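Local coordinates for protein NAD_Gly3P_dh, NAD-dependent glycerol-3-phosphate dehydrogenase (Streptosporangium roseum, PDB 5OCM) that probably reduces imines to amines with NADPH, and binds NADP+ and a trifluoroacetophenone hydrate, at residues Thr4-Leu9 with Gly20-Asp25; Ala188-Thr193 with Ile246-Ala251. All blocks are in the same frame, centred on the assembly; numbering follows the deposited sequence.

Contact 1 (Thr4-Leu9 with Gly20-Asp25); sequences TDVTVL and GAFLKD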
# COMPACT_ATOMS: atom_id res chain seq x y z
N THR A 4 -31.80 -8.91 25.28
CA THR A 4 -30.41 -8.60 25.15
C THR A 4 -30.27 -7.25 24.46
O THR A 4 -31.22 -6.69 24.00
CB THR A 4 -29.64 -9.72 24.40
OG1 THR A 4 -30.33 -10.10 23.19
CG2 THR A 4 -29.50 -10.97 25.25
N ASP A 5 -29.06 -6.73 24.43
CA ASP A 5 -28.77 -5.41 23.87
C ASP A 5 -28.50 -5.45 22.37
O ASP A 5 -28.79 -4.50 21.66
CB ASP A 5 -27.54 -4.81 24.57
CG ASP A 5 -27.73 -4.64 26.06
OD1 ASP A 5 -28.77 -4.17 26.47
OD2 ASP A 5 -26.85 -5.02 26.82
N VAL A 6 -27.90 -6.56 21.91
CA VAL A 6 -27.47 -6.70 20.53
C VAL A 6 -27.53 -8.16 20.10
O VAL A 6 -27.25 -9.04 20.88
CB VAL A 6 -26.08 -6.02 20.30
CG1 VAL A 6 -25.05 -6.71 21.08
CG2 VAL A 6 -25.68 -6.06 18.84
N THR A 7 -27.98 -8.39 18.88
CA THR A 7 -28.00 -9.69 18.21
C THR A 7 -26.99 -9.69 17.04
O THR A 7 -26.91 -8.71 16.31
CB THR A 7 -29.41 -10.01 17.69
OG1 THR A 7 -30.26 -10.29 18.85
CG2 THR A 7 -29.41 -11.23 16.78
N VAL A 8 -26.22 -10.79 16.92
CA VAL A 8 -25.39 -11.03 15.78
C VAL A 8 -25.93 -12.26 15.04
O VAL A 8 -26.07 -13.37 15.63
CB VAL A 8 -23.91 -11.24 16.15
CG1 VAL A 8 -23.08 -11.55 14.90
CG2 VAL A 8 -23.39 -10.01 16.89
N LEU A 9 -26.28 -12.07 13.76
CA LEU A 9 -26.64 -13.14 12.85
C LEU A 9 -25.48 -13.40 11.91
O LEU A 9 -25.11 -12.53 11.13
CB LEU A 9 -27.86 -12.77 12.03
CG LEU A 9 -29.07 -12.25 12.80
CD1 LEU A 9 -30.20 -11.84 11.86
CD2 LEU A 9 -29.59 -13.29 13.79
N GLY A 20 -17.94 -11.51 19.96
CA GLY A 20 -16.95 -11.42 21.04
C GLY A 20 -16.66 -10.01 21.53
O GLY A 20 -16.49 -9.78 22.73
N ALA A 21 -16.62 -9.04 20.61
CA ALA A 21 -16.34 -7.66 20.97
C ALA A 21 -17.50 -7.04 21.71
O ALA A 21 -17.31 -6.29 22.68
CB ALA A 21 -16.02 -6.85 19.71
N PHE A 22 -18.73 -7.35 21.29
CA PHE A 22 -19.89 -6.88 22.02
C PHE A 22 -19.89 -7.44 23.46
O PHE A 22 -20.16 -6.69 24.40
CB PHE A 22 -21.20 -7.20 21.32
CG PHE A 22 -21.47 -6.40 20.09
CD1 PHE A 22 -21.45 -5.02 20.10
CD2 PHE A 22 -21.81 -7.07 18.87
CE1 PHE A 22 -21.76 -4.30 18.96
CE2 PHE A 22 -22.09 -6.36 17.74
CZ PHE A 22 -22.07 -4.96 17.78
N LEU A 23 -19.54 -8.71 23.61
CA LEU A 23 -19.50 -9.34 24.92
C LEU A 23 -18.40 -8.75 25.81
O LEU A 23 -18.64 -8.48 27.00
CB LEU A 23 -19.29 -10.84 24.78
CG LEU A 23 -20.47 -11.63 24.22
CD1 LEU A 23 -19.99 -13.00 23.79
CD2 LEU A 23 -21.58 -11.73 25.29
N LYS A 24 -17.22 -8.50 25.23
CA LYS A 24 -16.09 -7.88 25.95
C LYS A 24 -16.42 -6.55 26.54
O LYS A 24 -15.93 -6.18 27.62
CB LYS A 24 -14.88 -7.77 25.02
CG LYS A 24 -13.69 -6.98 25.57
CD LYS A 24 -12.46 -7.04 24.64
CE LYS A 24 -12.61 -6.16 23.41
NZ LYS A 24 -12.85 -4.65 23.70
N ASP A 25 -17.26 -5.77 25.85
CA ASP A 25 -17.68 -4.47 26.34
C ASP A 25 -18.92 -4.48 27.20
O ASP A 25 -19.47 -3.42 27.51
CB ASP A 25 -17.82 -3.48 25.21
CG ASP A 25 -16.46 -2.87 24.81
OD1 ASP A 25 -15.36 -3.26 25.36
OD2 ASP A 25 -16.52 -1.99 23.94
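Phe22 reaches from its helix to strand 6-9 and lays one face of its ring against Val6, with Val8 at the rim. Its CG stands beside the backbone N and anti to the carbonyl carbon (chi1 -72°), which aims the ring at the strand. Followed outward, most of its carbons meet a valine methyl. Phe22 CB lies 3.9 Å from Val6 CG1, and the same methyl comes closest at Phe22 CG, 3.7 Å away, also reaching Phe22 CD1 at 4.1 Å. Further along that face, Val6 CG2 takes over, 3.8 Å from Phe22 CE2 and 3.9 Å from Phe22 CZ. It forms a CH-pi contact, 17° off the ring normal. Strand and helix open the first beta-alpha-beta unit of a Rossmann-type NADP-binding domain, and the turn between them carries the glycine-rich GxGxxG pattern. Alternation along the strand suits it to this layout: Val6 and Val8 point to the helix, while Thr7 turns away and bonds through OG1 to Ser60 and Ala56. Near the ring plane, Val8 CG2 meets the edge, 3.9 Å from Phe22 CD2. Replacing Phe22 with an alanine would probably leave both methyls of Val6 without the face they rest on and open a gap between strand and helix. Branched valines fit an extended strand and offer compact methyls to a broad ring, whose other neighbours include Thr29 of strand 29-32 and Leu152.

Contact 2 (Ala188-Thr193 with Ile246-Ala251); sequences AALLGT and IHESEA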
# COMPACT_ATOMS: atom_id res chain seq x y z
N ALA A 188 8.77 -9.99 -1.66
CA ALA A 188 9.29 -11.06 -0.81
C ALA A 188 9.85 -12.22 -1.65
O ALA A 188 10.91 -12.76 -1.32
CB ALA A 188 8.19 -11.56 0.09
N ALA A 189 9.15 -12.59 -2.72
CA ALA A 189 9.62 -13.66 -3.60
C ALA A 189 10.98 -13.28 -4.22
O ALA A 189 11.92 -14.09 -4.29
CB ALA A 189 8.61 -13.95 -4.68
N LEU A 190 11.06 -12.03 -4.69
CA LEU A 190 12.32 -11.53 -5.29
C LEU A 190 13.44 -11.53 -4.29
O LEU A 190 14.53 -12.08 -4.56
CB LEU A 190 12.08 -10.10 -5.83
CG LEU A 190 13.29 -9.42 -6.49
CD1 LEU A 190 13.90 -10.25 -7.62
CD2 LEU A 190 12.88 -8.09 -7.09
N LEU A 191 13.19 -11.00 -3.09
CA LEU A 191 14.21 -10.99 -2.07
C LEU A 191 14.60 -12.37 -1.55
O LEU A 191 15.79 -12.57 -1.19
CB LEU A 191 13.80 -10.07 -0.90
CG LEU A 191 14.10 -8.61 -1.31
CD1 LEU A 191 13.28 -7.70 -0.51
CD2 LEU A 191 15.60 -8.27 -1.13
N GLY A 192 13.66 -13.29 -1.57
CA GLY A 192 13.93 -14.70 -1.18
C GLY A 192 15.00 -15.34 -2.05
O GLY A 192 15.76 -16.21 -1.55
N THR A 193 15.13 -14.90 -3.30
CA THR A 193 16.19 -15.45 -4.18
C THR A 193 17.56 -15.03 -3.76
O THR A 193 18.53 -15.71 -4.08
CB THR A 193 15.95 -15.14 -5.68
OG1 THR A 193 16.13 -13.75 -5.88
CG2 THR A 193 14.57 -15.53 -6.13
N ILE A 246 11.33 -5.12 -13.51
CA ILE A 246 11.10 -6.21 -14.47
C ILE A 246 12.39 -6.98 -14.71
O ILE A 246 12.40 -8.22 -14.61
CB ILE A 246 10.51 -5.67 -15.78
CG1 ILE A 246 9.08 -5.19 -15.51
CG2 ILE A 246 10.49 -6.79 -16.83
CD1 ILE A 246 8.44 -4.41 -16.64
N HIS A 247 13.48 -6.28 -14.97
CA HIS A 247 14.77 -6.94 -15.27
C HIS A 247 15.30 -7.72 -14.08
O HIS A 247 15.80 -8.86 -14.25
CB HIS A 247 15.79 -5.94 -15.84
CG HIS A 247 15.40 -5.53 -17.25
ND1 HIS A 247 15.30 -4.23 -17.78
CD2 HIS A 247 15.14 -6.38 -18.30
CE1 HIS A 247 14.81 -4.32 -19.00
NE2 HIS A 247 14.80 -5.59 -19.38
N GLU A 248 15.20 -7.12 -12.91
CA GLU A 248 15.61 -7.82 -11.69
C GLU A 248 14.78 -9.08 -11.44
O GLU A 248 15.33 -10.15 -11.09
CB GLU A 248 15.54 -6.85 -10.48
CG GLU A 248 16.30 -7.37 -9.26
CD GLU A 248 17.85 -7.26 -9.46
OE1 GLU A 248 18.33 -6.32 -10.11
OE2 GLU A 248 18.58 -8.20 -8.99
N SER A 249 13.47 -8.99 -11.67
CA SER A 249 12.60 -10.13 -11.48
C SER A 249 12.92 -11.25 -12.49
O SER A 249 12.94 -12.42 -12.12
CB SER A 249 11.15 -9.71 -11.63
OG SER A 249 10.83 -8.80 -10.61
N GLU A 250 13.15 -10.87 -13.74
CA GLU A 250 13.51 -11.87 -14.79
C GLU A 250 14.82 -12.54 -14.43
O GLU A 250 14.91 -13.76 -14.53
CB GLU A 250 13.61 -11.21 -16.16
CG GLU A 250 12.25 -10.89 -16.74
CD GLU A 250 12.29 -10.11 -18.05
OE1 GLU A 250 13.34 -9.62 -18.51
OE2 GLU A 250 11.18 -10.02 -18.67
N ALA A 251 15.81 -11.77 -13.99
CA ALA A 251 17.12 -12.37 -13.62
C ALA A 251 16.97 -13.33 -12.43
O ALA A 251 17.67 -14.32 -12.36
CB ALA A 251 18.17 -11.31 -13.30
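Leu190 of helix 165-192 pushes its two methyls against Glu248 and Ser249 of helix 235-252, a helix-to-helix contact in the all-helical C-terminal domain, of the 6-phosphogluconate dehydrogenase type. The helices come close here, with the CA atoms of Leu190 and Ser249 6.4 Å apart, and Leu190 also packs on Leu168 of the second subunit. Along the second helix, Glu248 supplies the first surface for the leucine: its CG lies 4.1 Å from both Leu190 CD1 and Leu190 CD2, so the aliphatic part of an acidic residue serves as apolar packing. CG is anti to the backbone N and the chain bends at chi2 (73°), leaving the carboxylate to bond through OE2 with Ser97 OG of the second subunit. A glutamate suits this place because it joins greasy carbon to a polar intersubunit end. Its backbone also takes part, as Leu190 CD1 sits 3.8 Å from Glu248 O. One residue on, the small serine lets the leucine close in on the helix backbone, with Leu190 CD1 4.1 Å from Ser249 CA. The buried hydroxyl of Ser249 turns back to its own helix and bonds to Leu245 O, while on its flank Leu190 CD2 stands 4.1 Å from Ser249 OG.

Overall arrangement
Contact 1 is complete before contact 2 begins along the chain, and the two share no helix, strand or sheet. Their centres lie about 47 Å apart and their nearest atoms about 32 Å, on opposite sides of the chain's centre. The first belongs to the nucleotide-binding domain, joining a strand inside its mixed sheet to helix 13-24; the second joins two helices of the C-terminal domain, one of them the long helix 165-192 that follows the sheet's last strand. Only contact 2 meets the second subunit, whose Ser97 belongs to the nucleotide-binding half, consistent with a dimer in which the C-terminal domain of each chain packs against its partner's cofactor-binding domain.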